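Local structure of PUA domain-containing protein (Archaeoglobus fulgidus DSM 4304, 2Q07) at residues A252-V262 and G273-A283; M176-W185 and M214-L225. The protein is of unknown detailed function but, as the C-terminal piece of an archaeosine synthase-like protein with a PUA domain, probably binds RNA in tRNA modification. All blocks are in the same frame, centred on the assembly; numbering follows the deposited sequence.

Contact 1: residues A252-V262 and G273-A283; sequences ADEKIRPNDVV and GLAAMSGKEMA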
loop_
_atom_site.group_PDB
_atom_site.type_symbol
_atom_site.label_atom_id
_atom_site.label_comp_id
_atom_site.label_asym_id
_atom_site.label_seq_id
_atom_site.Cartn_x
_atom_site.Cartn_y
_atom_site.Cartn_z
ATOM N N ALA A 252 18.235 -1.640 19.393
ATOM C CA ALA A 252 17.307 -1.714 18.268
ATOM C C ALA A 252 15.984 -1.016 18.567
ATOM O O ALA A 252 15.538 -0.980 19.712
ATOM C CB ALA A 252 17.049 -3.173 17.907
ATOM N N ASP A 253 15.357 -0.466 17.529
ATOM C CA ASP A 253 14.077 0.221 17.682
ATOM C C ASP A 253 13.053 -0.816 18.134
ATOM O O ASP A 253 12.834 -1.813 17.447
ATOM C CB ASP A 253 13.641 0.832 16.346
ATOM C CG ASP A 253 12.441 1.763 16.483
ATOM O OD1 ASP A 253 11.676 1.632 17.463
ATOM O OD2 ASP A 253 12.260 2.623 15.596
ATOM N N GLU A 254 12.429 -0.579 19.285
ATOM C CA GLU A 254 11.441 -1.508 19.828
ATOM C C GLU A 254 10.225 -1.676 18.925
ATOM O O GLU A 254 9.527 -2.691 18.997
ATOM C CB GLU A 254 10.989 -1.057 21.222
ATOM C CG GLU A 254 12.092 -1.080 22.275
ATOM C CD GLU A 254 12.853 0.235 22.380
ATOM O OE1 GLU A 254 13.152 0.847 21.329
ATOM O OE2 GLU A 254 13.165 0.653 23.519
ATOM N N LYS A 255 9.975 -0.685 18.074
ATOM C CA LYS A 255 8.840 -0.734 17.160
ATOM C C LYS A 255 9.088 -1.675 15.985
ATOM O O LYS A 255 8.163 -2.013 15.248
ATOM C CB LYS A 255 8.522 0.666 16.620
ATOM C CG LYS A 255 7.849 1.603 17.618
ATOM C CD LYS A 255 8.752 1.915 18.800
ATOM C CE LYS A 255 8.040 2.775 19.831
ATOM N NZ LYS A 255 8.874 2.943 21.055
ATOM N N ILE A 256 10.338 -2.096 15.814
ATOM C CA ILE A 256 10.700 -2.994 14.720
ATOM C C ILE A 256 10.023 -4.358 14.823
ATOM O O ILE A 256 10.065 -5.013 15.867
ATOM C CB ILE A 256 12.239 -3.217 14.651
ATOM C CG1 ILE A 256 12.925 -1.949 14.145
ATOM C CG2 ILE A 256 12.563 -4.378 13.735
ATOM C CD1 ILE A 256 14.428 -2.059 14.064
ATOM N N ARG A 257 9.398 -4.774 13.727
ATOM C CA ARG A 257 8.736 -6.068 13.666
ATOM C C ARG A 257 9.447 -6.920 12.626
ATOM O O ARG A 257 10.065 -6.392 11.703
ATOM C CB ARG A 257 7.263 -5.905 13.288
ATOM C CG ARG A 257 6.452 -5.166 14.332
ATOM C CD ARG A 257 4.978 -5.446 14.169
ATOM N NE ARG A 257 4.207 -4.927 15.293
ATOM C CZ ARG A 257 3.050 -5.436 15.699
ATOM N NH1 ARG A 257 2.530 -6.484 15.070
ATOM N NH2 ARG A 257 2.414 -4.902 16.735
ATOM N N PRO A 258 9.362 -8.254 12.758
ATOM C CA PRO A 258 10.003 -9.189 11.833
ATOM C C PRO A 258 10.287 -8.702 10.408
ATOM O O PRO A 258 11.280 -8.015 10.185
ATOM C CB PRO A 258 9.076 -10.393 11.889
ATOM C CG PRO A 258 8.760 -10.445 13.343
ATOM C CD PRO A 258 8.497 -8.983 13.705
ATOM N N ASN A 259 9.423 -9.031 9.454
ATOM C CA ASN A 259 9.657 -8.659 8.054
ATOM C C ASN A 259 9.805 -7.167 7.731
ATOM O O ASN A 259 9.605 -6.764 6.588
ATOM C CB ASN A 259 8.559 -9.256 7.162
ATOM C CG ASN A 259 9.079 -9.682 5.791
ATOM O OD1 ASN A 259 8.305 -10.063 4.909
ATOM N ND2 ASN A 259 10.396 -9.630 5.612
ATOM N N ASP A 260 10.165 -6.348 8.713
ATOM C CA ASP A 260 10.337 -4.919 8.459
ATOM C C ASP A 260 11.695 -4.587 7.852
ATOM O O ASP A 260 12.687 -5.269 8.115
ATOM C CB ASP A 260 10.180 -4.107 9.753
ATOM C CG ASP A 260 8.733 -3.817 10.089
ATOM O OD1 ASP A 260 7.866 -4.033 9.213
ATOM O OD2 ASP A 260 8.465 -3.364 11.225
ATOM N N VAL A 261 11.727 -3.546 7.026
ATOM C CA VAL A 261 12.976 -3.092 6.437
ATOM C C VAL A 261 13.570 -2.201 7.523
ATOM O O VAL A 261 12.905 -1.285 8.026
ATOM C CB VAL A 261 12.757 -2.254 5.150
ATOM C CG1 VAL A 261 14.070 -1.617 4.708
ATOM C CG2 VAL A 261 12.226 -3.133 4.038
ATOM N N VAL A 262 14.810 -2.483 7.902
ATOM C CA VAL A 262 15.469 -1.708 8.937
ATOM C C VAL A 262 16.790 -1.155 8.428
ATOM O O VAL A 262 17.335 -1.624 7.434
ATOM C CB VAL A 262 15.736 -2.567 10.203
ATOM C CG1 VAL A 262 14.421 -3.134 10.736
ATOM C CG2 VAL A 262 16.715 -3.686 9.888
ATOM N N GLY A 273 18.393 -3.743 5.438
ATOM C CA GLY A 273 18.171 -5.171 5.573
ATOM C C GLY A 273 16.740 -5.505 5.960
ATOM O O GLY A 273 15.908 -4.617 6.156
ATOM N N LEU A 274 16.445 -6.796 6.053
ATOM C CA LEU A 274 15.121 -7.268 6.443
ATOM C C LEU A 274 15.206 -7.875 7.835
ATOM O O LEU A 274 15.887 -8.883 8.039
ATOM C CB LEU A 274 14.608 -8.337 5.478
ATOM C CG LEU A 274 13.684 -7.928 4.333
ATOM C CD1 LEU A 274 13.230 -9.189 3.621
ATOM C CD2 LEU A 274 12.472 -7.159 4.858
ATOM N N ALA A 275 14.523 -7.263 8.791
ATOM C CA ALA A 275 14.528 -7.767 10.157
ATOM C C ALA A 275 13.961 -9.184 10.188
ATOM O O ALA A 275 13.017 -9.498 9.471
ATOM C CB ALA A 275 13.709 -6.848 11.048
ATOM N N ALA A 276 14.547 -10.046 11.011
ATOM C CA ALA A 276 14.074 -11.421 11.124
ATOM C C ALA A 276 13.308 -11.580 12.428
ATOM O O ALA A 276 12.483 -12.479 12.566
ATOM C CB ALA A 276 15.255 -12.401 11.073
HETATM N N MSE A 277 13.590 -10.702 13.384
HETATM C CA MSE A 277 12.917 -10.727 14.677
HETATM C C MSE A 277 12.508 -9.317 15.105
HETATM O O MSE A 277 12.940 -8.322 14.515
HETATM C CB MSE A 277 13.821 -11.371 15.742
HETATM C CG MSE A 277 15.247 -10.835 15.789
HETATM SE SE MSE A 277 16.334 -11.690 17.158
HETATM C CE MSE A 277 16.733 -13.344 16.246
ATOM N N SER A 278 11.664 -9.236 16.127
ATOM C CA SER A 278 11.191 -7.950 16.624
ATOM C C SER A 278 12.346 -7.118 17.162
ATOM O O SER A 278 13.421 -7.644 17.455
ATOM C CB SER A 278 10.168 -8.156 17.741
ATOM O OG SER A 278 10.802 -8.661 18.903
ATOM N N GLY A 279 12.114 -5.816 17.297
ATOM C CA GLY A 279 13.145 -4.943 17.819
ATOM C C GLY A 279 13.453 -5.296 19.259
ATOM O O GLY A 279 14.489 -4.909 19.790
ATOM N N LYS A 280 12.543 -6.041 19.884
ATOM C CA LYS A 280 12.685 -6.467 21.274
ATOM C C LYS A 280 13.603 -7.684 21.371
ATOM O O LYS A 280 14.461 -7.759 22.246
ATOM C CB LYS A 280 11.315 -6.834 21.849
ATOM C CG LYS A 280 10.161 -5.974 21.346
ATOM C CD LYS A 280 8.817 -6.586 21.737
ATOM C CE LYS A 280 7.654 -5.869 21.063
ATOM N NZ LYS A 280 7.741 -5.948 19.576
ATOM N N GLU A 281 13.404 -8.641 20.470
ATOM C CA GLU A 281 14.200 -9.863 20.437
ATOM C C GLU A 281 15.665 -9.595 20.108
ATOM O O GLU A 281 16.552 -10.316 20.567
ATOM C CB GLU A 281 13.613 -10.838 19.412
ATOM C CG GLU A 281 12.763 -11.959 20.009
ATOM C CD GLU A 281 13.602 -13.097 20.597
ATOM O OE1 GLU A 281 13.008 -14.071 21.114
ATOM O OE2 GLU A 281 14.849 -13.024 20.541
HETATM N N MSE A 282 15.914 -8.565 19.303
HETATM C CA MSE A 282 17.275 -8.201 18.916
HETATM C C MSE A 282 18.049 -7.691 20.118
HETATM O O MSE A 282 19.122 -8.201 20.444
HETATM C CB MSE A 282 17.262 -7.111 17.844
HETATM C CG MSE A 282 16.866 -7.575 16.460
HETATM SE SE MSE A 282 16.963 -6.117 15.194
HETATM C CE MSE A 282 15.730 -6.782 13.866
ATOM N N ALA A 283 17.498 -6.670 20.765
ATOM C CA ALA A 283 18.122 -6.077 21.939
ATOM C C ALA A 283 17.895 -6.990 23.138
ATOM O O ALA A 283 18.288 -6.669 24.260
ATOM C CB ALA A 283 17.525 -4.701 22.204
#
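V262 and G273 form a hydrogen-bonded pair of an antiparallel hairpin in the PUA domain, linked both ways through V262 N to G273 O (3.0 Å) and G273 N to V262 O. One step on, A275 N donates to D260 O (2.8 Å), lengthening the ladder toward the loop. L274 lies on the face of the sheet that carries V261; its CD2 comes within 3.3 Å of N259 ND2, while V261 CG2 packs on the same methyl. With an alanine in place of L274 both methyls are gone, which would probably open a gap between the N259 amide and V261 and take away part of the surface on which M214 rests.

At the other end, G279 N donates to I256 O from above the carbonyl plane (2.6 Å), and G279 CA lies against D253 O (3.2 Å), where a CB would clash. S278 is the N-cap of the short helix 279-282, its OG accepting from E281 N. The selenomethionine M282 leaves that helix with CG beside its backbone N (chi1 -74°). Its CB meets A252 CB at 3.9 Å, SE passes the same methyl, and the chain, extended beyond CG, brings CE to I256 CG2 (4.0 Å). V233 and I291 add to this apolar cluster. Backbone polar groups thus fix the register at both ends, and the absence of a side chain at G279 lets the turn 253-256 lie directly against the start of the helix.

Contact 2: residues M176-W185 and M214-L225; sequences MLSYQFGITW and MLDIYEKIAAYL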
loop_
_atom_site.group_PDB
_atom_site.type_symbol
_atom_site.label_atom_id
_atom_site.label_comp_id
_atom_site.label_asym_id
_atom_site.label_seq_id
_atom_site.Cartn_x
_atom_site.Cartn_y
_atom_site.Cartn_z
HETATM N N MSE A 176 3.195 3.601 0.029
HETATM C CA MSE A 176 3.981 2.462 0.497
HETATM C C MSE A 176 5.061 2.923 1.471
HETATM O O MSE A 176 5.361 2.237 2.446
HETATM C CB MSE A 176 4.597 1.724 -0.685
HETATM C CG MSE A 176 3.543 1.175 -1.627
HETATM SE SE MSE A 176 4.276 0.101 -3.023
HETATM C CE MSE A 176 4.523 1.427 -4.383
ATOM N N LEU A 177 5.639 4.087 1.197
ATOM C CA LEU A 177 6.659 4.673 2.061
ATOM C C LEU A 177 6.022 4.995 3.417
ATOM O O LEU A 177 6.585 4.717 4.483
ATOM C CB LEU A 177 7.197 5.954 1.419
ATOM C CG LEU A 177 8.293 5.779 0.372
ATOM C CD1 LEU A 177 8.694 7.143 -0.195
ATOM C CD2 LEU A 177 9.500 5.096 1.031
ATOM N N SER A 178 4.833 5.583 3.358
ATOM C CA SER A 178 4.072 5.944 4.548
ATOM C C SER A 178 3.774 4.680 5.352
ATOM O O SER A 178 4.043 4.608 6.547
ATOM C CB SER A 178 2.772 6.632 4.124
ATOM O OG SER A 178 2.054 7.129 5.236
ATOM N N TYR A 179 3.229 3.678 4.669
ATOM C CA TYR A 179 2.896 2.400 5.284
ATOM C C TYR A 179 4.102 1.798 6.033
ATOM O O TYR A 179 4.051 1.546 7.239
ATOM C CB TYR A 179 2.427 1.424 4.193
ATOM C CG TYR A 179 1.907 0.101 4.707
ATOM C CD1 TYR A 179 0.545 -0.092 4.936
ATOM C CD2 TYR A 179 2.779 -0.953 4.989
ATOM C CE1 TYR A 179 0.061 -1.292 5.433
ATOM C CE2 TYR A 179 2.305 -2.165 5.491
ATOM C CZ TYR A 179 0.944 -2.322 5.712
ATOM O OH TYR A 179 0.462 -3.496 6.229
ATOM N N GLN A 180 5.186 1.584 5.301
ATOM C CA GLN A 180 6.399 0.975 5.848
ATOM C C GLN A 180 7.256 1.799 6.797
ATOM O O GLN A 180 7.796 1.258 7.759
ATOM C CB GLN A 180 7.285 0.496 4.703
ATOM C CG GLN A 180 6.631 -0.526 3.805
ATOM C CD GLN A 180 7.446 -0.801 2.564
ATOM O OE1 GLN A 180 8.629 -1.120 2.648
ATOM N NE2 GLN A 180 6.815 -0.689 1.404
ATOM N N PHE A 181 7.378 3.097 6.542
ATOM C CA PHE A 181 8.234 3.943 7.372
ATOM C C PHE A 181 7.583 5.169 7.992
ATOM O O PHE A 181 8.217 5.864 8.789
ATOM C CB PHE A 181 9.443 4.405 6.545
ATOM C CG PHE A 181 10.124 3.299 5.799
ATOM C CD1 PHE A 181 10.058 3.243 4.408
ATOM C CD2 PHE A 181 10.816 2.304 6.480
ATOM C CE1 PHE A 181 10.667 2.218 3.705
ATOM C CE2 PHE A 181 11.435 1.264 5.785
ATOM C CZ PHE A 181 11.358 1.221 4.395
ATOM N N GLY A 182 6.335 5.453 7.631
ATOM C CA GLY A 182 5.677 6.611 8.198
ATOM C C GLY A 182 6.297 7.905 7.715
ATOM O O GLY A 182 6.319 8.896 8.446
ATOM N N ILE A 183 6.826 7.897 6.492
ATOM C CA ILE A 183 7.417 9.100 5.905
ATOM C C ILE A 183 6.990 9.164 4.442
ATOM O O ILE A 183 6.315 8.262 3.938
ATOM C CB ILE A 183 8.982 9.090 5.912
ATOM C CG1 ILE A 183 9.511 8.151 4.820
ATOM C CG2 ILE A 183 9.517 8.668 7.278
ATOM C CD1 ILE A 183 11.035 8.085 4.751
ATOM N N THR A 184 7.394 10.235 3.768
ATOM C CA THR A 184 7.115 10.391 2.356
ATOM C C THR A 184 8.359 10.983 1.703
ATOM O O THR A 184 9.255 11.462 2.393
ATOM C CB THR A 184 5.906 11.306 2.088
ATOM O OG1 THR A 184 5.527 11.174 0.711
ATOM C CG2 THR A 184 6.240 12.765 2.386
ATOM N N TRP A 185 8.420 10.938 0.379
ATOM C CA TRP A 185 9.568 11.467 -0.337
ATOM C C TRP A 185 9.183 11.848 -1.754
ATOM O O TRP A 185 8.225 11.317 -2.311
ATOM C CB TRP A 185 10.694 10.430 -0.397
ATOM C CG TRP A 185 11.851 10.706 0.510
ATOM C CD1 TRP A 185 11.896 10.538 1.869
ATOM C CD2 TRP A 185 13.143 11.166 0.121
ATOM N NE1 TRP A 185 13.144 10.862 2.347
ATOM C CE2 TRP A 185 13.930 11.250 1.295
ATOM C CE3 TRP A 185 13.717 11.517 -1.107
ATOM C CZ2 TRP A 185 15.259 11.669 1.275
ATOM C CZ3 TRP A 185 15.032 11.932 -1.128
ATOM C CH2 TRP A 185 15.793 12.004 0.058
HETATM N N MSE A 214 6.846 -5.241 -1.120
HETATM C CA MSE A 214 7.126 -4.058 -0.313
HETATM C C MSE A 214 8.186 -3.229 -1.018
HETATM O O MSE A 214 8.760 -3.665 -2.013
HETATM C CB MSE A 214 7.629 -4.460 1.077
HETATM C CG MSE A 214 9.055 -4.988 1.100
HETATM SE SE MSE A 214 9.511 -5.865 2.778
HETATM C CE MSE A 214 9.233 -4.384 3.981
ATOM N N LEU A 215 8.447 -2.040 -0.493
ATOM C CA LEU A 215 9.445 -1.149 -1.072
ATOM C C LEU A 215 10.838 -1.452 -0.563
ATOM O O LEU A 215 11.026 -1.702 0.625
ATOM C CB LEU A 215 9.148 0.309 -0.716
ATOM C CG LEU A 215 8.134 1.128 -1.507
ATOM C CD1 LEU A 215 8.102 2.537 -0.942
ATOM C CD2 LEU A 215 8.512 1.157 -2.973
ATOM N N ASP A 216 11.805 -1.441 -1.472
ATOM C CA ASP A 216 13.192 -1.624 -1.094
ATOM C C ASP A 216 13.674 -0.175 -1.117
ATOM O O ASP A 216 13.257 0.589 -1.989
ATOM C CB ASP A 216 13.959 -2.443 -2.142
ATOM C CG ASP A 216 15.302 -2.927 -1.625
ATOM O OD1 ASP A 216 15.740 -2.421 -0.569
ATOM O OD2 ASP A 216 15.919 -3.807 -2.262
ATOM N N ILE A 217 14.522 0.217 -0.168
ATOM C CA ILE A 217 15.026 1.593 -0.117
ATOM C C ILE A 217 16.538 1.652 -0.265
ATOM O O ILE A 217 17.231 0.685 0.042
ATOM C CB ILE A 217 14.666 2.286 1.212
ATOM C CG1 ILE A 217 15.248 1.485 2.381
ATOM C CG2 ILE A 217 13.150 2.438 1.328
ATOM C CD1 ILE A 217 15.105 2.160 3.738
ATOM N N TYR A 218 17.045 2.799 -0.708
ATOM C CA TYR A 218 18.478 2.964 -0.888
ATOM C C TYR A 218 19.128 3.992 0.036
ATOM O O TYR A 218 18.563 4.321 1.069
ATOM C CB TYR A 218 18.769 3.213 -2.366
ATOM C CG TYR A 218 18.255 2.041 -3.190
ATOM C CD1 TYR A 218 16.947 2.032 -3.684
ATOM C CD2 TYR A 218 19.028 0.897 -3.366
ATOM C CE1 TYR A 218 16.424 0.910 -4.328
ATOM C CE2 TYR A 218 18.514 -0.238 -4.008
ATOM C CZ TYR A 218 17.212 -0.221 -4.483
ATOM O OH TYR A 218 16.687 -1.331 -5.090
ATOM N N GLU A 219 20.303 4.498 -0.329
ATOM C CA GLU A 219 21.054 5.410 0.541
ATOM C C GLU A 219 20.416 6.639 1.179
ATOM O O GLU A 219 20.445 6.782 2.398
ATOM C CB GLU A 219 22.352 5.855 -0.146
ATOM C CG GLU A 219 23.441 6.224 0.867
ATOM C CD GLU A 219 24.668 6.884 0.245
ATOM O OE1 GLU A 219 25.041 6.519 -0.891
ATOM O OE2 GLU A 219 25.270 7.756 0.906
ATOM N N LYS A 220 19.867 7.534 0.371
ATOM C CA LYS A 220 19.267 8.768 0.876
ATOM C C LYS A 220 18.154 8.542 1.889
ATOM O O LYS A 220 18.108 9.210 2.923
ATOM C CB LYS A 220 18.731 9.616 -0.283
ATOM C CG LYS A 220 19.383 9.316 -1.621
ATOM C CD LYS A 220 19.018 7.898 -2.069
ATOM C CE LYS A 220 19.781 7.442 -3.279
ATOM N NZ LYS A 220 19.544 5.989 -3.461
ATOM N N ILE A 221 17.257 7.601 1.599
ATOM C CA ILE A 221 16.154 7.324 2.507
ATOM C C ILE A 221 16.639 6.675 3.791
ATOM O O ILE A 221 16.266 7.112 4.871
ATOM C CB ILE A 221 15.080 6.424 1.852
ATOM C CG1 ILE A 221 14.454 7.163 0.668
ATOM C CG2 ILE A 221 14.022 6.052 2.875
ATOM C CD1 ILE A 221 13.248 6.479 0.065
ATOM N N ALA A 222 17.458 5.632 3.660
ATOM C CA ALA A 222 18.029 4.935 4.809
ATOM C C ALA A 222 18.763 5.959 5.681
ATOM O O ALA A 222 18.712 5.889 6.912
ATOM C CB ALA A 222 19.012 3.848 4.332
ATOM N N ALA A 223 19.441 6.901 5.024
ATOM C CA ALA A 223 20.183 7.961 5.703
ATOM C C ALA A 223 19.209 8.815 6.499
ATOM O O ALA A 223 19.470 9.163 7.650
ATOM C CB ALA A 223 20.927 8.829 4.682
ATOM N N TYR A 224 18.078 9.139 5.883
ATOM C CA TYR A 224 17.066 9.940 6.551
ATOM C C TYR A 224 16.517 9.198 7.765
ATOM O O TYR A 224 16.404 9.777 8.844
ATOM C CB TYR A 224 15.922 10.273 5.594
ATOM C CG TYR A 224 14.821 11.067 6.253
ATOM C CD1 TYR A 224 14.978 12.431 6.514
ATOM C CD2 TYR A 224 13.630 10.455 6.638
ATOM C CE1 TYR A 224 13.977 13.166 7.139
ATOM C CE2 TYR A 224 12.618 11.182 7.267
ATOM C CZ TYR A 224 12.799 12.535 7.512
ATOM O OH TYR A 224 11.798 13.260 8.119
ATOM N N LEU A 225 16.177 7.920 7.590
ATOM C CA LEU A 225 15.644 7.107 8.691
ATOM C C LEU A 225 16.659 6.988 9.837
ATOM O O LEU A 225 16.290 7.000 11.016
ATOM C CB LEU A 225 15.265 5.697 8.194
ATOM C CG LEU A 225 14.154 5.558 7.137
ATOM C CD1 LEU A 225 14.088 4.121 6.631
ATOM C CD2 LEU A 225 12.828 5.967 7.740
#
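L215 lays its CD1 methyl against helix 176-181, 3.5 Å from L177 CG and 3.6 Å from M176 CB, with the L177 and L215 side chains crossing at about a right angle. One turn along, the F181 ring is layered between two aliphatic groups: CB of its neighbour Q180 sits over the centre of one face, and L225 CD1 covers the opposite face toward the rim, 3.7 Å from F181 CD2. The I217 and F181 side chains approach head-on, I217 CG2 lying obliquely 3.4 Å from F181 CE1.

This is the pre-PUA domain, in which helix segment 176-181 runs at 84° to strand 214-217, an outer strand of the four-stranded antiparallel sheet; the chain leaves the helix at G182, which has positive phi, and packs on helix 219-227. There I183 holds CG1 between its backbone N and carbonyl carbon (chi1 76°), which sends CD1 in among I221 CG2, L225 CD2 and Y224 CD2, the last at 4.0 Å, while its CG2 meets the Y224 ring edge in plane. W185 makes a CH-pi contact with I221, whose CG1 stands over the face of the five-membered ring, 4.1 Å from its centroid, and turns its edge to the face of Y224 in a T-shaped pair with planes at 78°. K220 CB touches W185 CH2 at 3.8 Å before the lysine chain bends at chi2 and carries NZ to the carbonyl of R204.

Contact 2 is the buried one, joining the helix 168-181 to the last strand and following helix of the pre-PUA domain almost wholly through aliphatic and aromatic side chains. Contact 1 is only partly buried and holds a hairpin, the loop before it and the short helix 279-282 within the PUA domain, where main-chain hydrogen bonds do most of the joining and several side chains face solvent. They follow one another along the chain, their centres about 15 Å apart, and meet directly where the pre-PUA and PUA parts pack together: M214 of contact 2 packs on V261 and L274 of contact 1, and the F181 ring reaches the V261 carbonyl. The apolar face of the hairpin therefore continues the core of contact 2.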